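Local coordinates for uncharacterized protein YfeY (Escherichia coli, PDB 2QZB) that is of unknown function but carries a signal sequence and a lipoprotein-type motif in its natural form, and is therefore probably exported to the cell envelope, at residues Phe60-Met63 with Val68-Val71. Residues are numbered along the deposited sequence; the frame is centred on the assembly and turned at random.
Sequences FEVM and VAMV
Val62 faces both Ala69 and Met70 across the hairpin formed by strands 55-64 and 67-73, a classic beta bulge. Val62 O accepts two backbone bonds. Ala69 N comes in almost head-on to this carbonyl, with Ala69 N to Val62 O at 2.7 Å. The bond from Met70 N to Val62 O is longer, 3.3 Å, and arrives 19° off the carbonyl plane. In return Val62 N bonds to Met70 O at 2.8 Å, and that oxygen also takes a CA-H...O contact from Glu61 CA.

Apolar packing joins Val62 to Met70 and Ala69, and Met63 to Val68. The Val62 and Met70 side chains run next to each other off the same face, Val62 CB 3.9 Å from Met70 CB; Leu45 and Tyr43 also meet Val62. Met63 CB points away from the other strand, but the turn at chi2 (-61°) brings Met63 SD within 3.8 Å of Val68 CG2, and chi3 folds CE in toward the same methyl.

Glu61 is the charged member: its stem and carboxylate edge past Val68, with Glu61 OE1 3.7 Å from Val68 CG2, while OE2 forms a salt bridge with Arg46 on strand 44-52. With an alanine here the carboxylate is gone, and Arg46 is likely to lose its salt-bridge mate, Val68 CG2 its cover on that side.

The chemistry thus implies a hairpin whose extra residue is absorbed by a single carbonyl oxygen accepting two N-H groups, with a charged tie to the next strand.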
ATOM      1  N   PHE A  60       7.330  10.557   3.798  1.00 22.45           N
ATOM      2  CA  PHE A  60       8.475   9.807   4.344  1.00 21.89           C
ATOM      3  C   PHE A  60       8.560   8.444   3.683  1.00 21.40           C
ATOM      4  O   PHE A  60       7.541   7.838   3.374  1.00 19.67           O
ATOM      5  CB  PHE A  60       8.394   9.656   5.880  1.00 21.80           C
ATOM      6  CG  PHE A  60       8.569  10.952   6.621  1.00 24.22           C
ATOM      7  CD1 PHE A  60       7.464  11.802   6.843  1.00 26.92           C
ATOM      8  CD2 PHE A  60       9.841  11.359   7.062  1.00 25.05           C
ATOM      9  CE1 PHE A  60       7.614  13.015   7.486  1.00 24.36           C
ATOM     10  CE2 PHE A  60      10.012  12.558   7.712  1.00 23.70           C
ATOM     11  CZ  PHE A  60       8.903  13.404   7.924  1.00 25.71           C
ATOM     12  N   GLU A  61       9.788   7.985   3.448  1.00 21.05           N
ATOM     13  CA  GLU A  61      10.070   6.620   3.038  1.00 22.07           C
ATOM     14  C   GLU A  61      10.744   5.906   4.197  1.00 21.39           C
ATOM     15  O   GLU A  61      11.787   6.338   4.731  1.00 21.51           O
ATOM     16  CB  GLU A  61      10.952   6.585   1.775  1.00 22.23           C
ATOM     17  CG  GLU A  61      10.163   6.918   0.475  1.00 24.39           C
ATOM     18  CD  GLU A  61      11.054   7.005  -0.734  1.00 25.07           C
ATOM     19  OE1 GLU A  61      10.591   6.716  -1.856  1.00 31.76           O
ATOM     20  OE2 GLU A  61      12.244   7.325  -0.560  1.00 29.16           O
ATOM     21  N   VAL A  62      10.120   4.825   4.601  1.00 20.86           N
ATOM     22  CA  VAL A  62      10.631   3.961   5.614  1.00 20.49           C
ATOM     23  C   VAL A  62      11.476   2.945   4.860  1.00 20.86           C
ATOM     24  O   VAL A  62      11.006   2.296   3.956  1.00 21.29           O
ATOM     25  CB  VAL A  62       9.482   3.270   6.356  1.00 20.93           C
ATOM     26  CG1 VAL A  62      10.035   2.288   7.359  1.00 21.14           C
ATOM     27  CG2 VAL A  62       8.581   4.325   7.073  1.00 20.15           C
ATOM     28  N   MET A  63      12.733   2.826   5.226  1.00 20.98           N
ATOM     29  CA  MET A  63      13.676   2.078   4.403  1.00 22.07           C
ATOM     30  C   MET A  63      14.055   0.777   5.091  1.00 23.14           C
ATOM     31  O   MET A  63      14.309   0.750   6.294  1.00 22.93           O
ATOM     32  CB  MET A  63      14.949   2.903   4.147  1.00 21.07           C
ATOM     33  CG  MET A  63      14.711   4.310   3.480  1.00 21.00           C
ATOM     34  SD  MET A  63      13.942   4.212   1.845  1.00 14.28           S
ATOM     35  CE  MET A  63      15.196   3.459   0.843  1.00 23.75           C
ATOM     36  N   VAL A  68      12.599   0.576  -0.311  1.00 23.56           N
ATOM     37  CA  VAL A  68      11.539   1.251   0.395  1.00 21.50           C
ATOM     38  C   VAL A  68      10.640   0.187   0.984  1.00 21.28           C
ATOM     39  O   VAL A  68      10.157  -0.680   0.271  1.00 20.57           O
ATOM     40  CB  VAL A  68      10.774   2.219  -0.557  1.00 23.14           C
ATOM     41  CG1 VAL A  68       9.631   2.873   0.138  1.00 19.94           C
ATOM     42  CG2 VAL A  68      11.716   3.261  -1.072  1.00 21.48           C
ATOM     43  N   ALA A  69      10.460   0.224   2.299  1.00 21.53           N
ATOM     44  CA  ALA A  69       9.511  -0.679   2.995  1.00 21.33           C
ATOM     45  C   ALA A  69       8.088  -0.097   3.089  1.00 21.18           C
ATOM     46  O   ALA A  69       7.102  -0.851   3.104  1.00 20.30           O
ATOM     47  CB  ALA A  69      10.009  -0.997   4.402  1.00 21.32           C
ATOM     48  N   MET A  70       7.986   1.237   3.202  1.00 21.44           N
ATOM     49  CA  MET A  70       6.683   1.960   3.292  1.00 20.91           C
ATOM     50  C   MET A  70       6.910   3.368   2.817  1.00 21.74           C
ATOM     51  O   MET A  70       7.978   3.956   3.072  1.00 21.07           O
ATOM     52  CB  MET A  70       6.148   2.185   4.736  1.00 20.85           C
ATOM     53  CG  MET A  70       6.001   1.020   5.686  1.00 23.60           C
ATOM     54  SD  MET A  70       5.286   1.484   7.313  1.00 19.28           S
ATOM     55  CE  MET A  70       5.978   0.110   8.190  1.00 25.28           C
ATOM     56  N   VAL A  71       5.860   3.924   2.224  1.00 22.13           N
ATOM     57  CA  VAL A  71       5.760   5.353   1.910  1.00 22.05           C
ATOM     58  C   VAL A  71       4.628   5.913   2.743  1.00 22.48           C
ATOM     59  O   VAL A  71       3.504   5.418   2.658  1.00 22.28           O
ATOM     60  CB  VAL A  71       5.410   5.605   0.431  1.00 21.73           C
ATOM     61  CG1 VAL A  71       5.420   7.152   0.128  1.00 23.30           C
ATOM     62  CG2 VAL A  71       6.373   4.861  -0.534  1.00 22.96           C
TER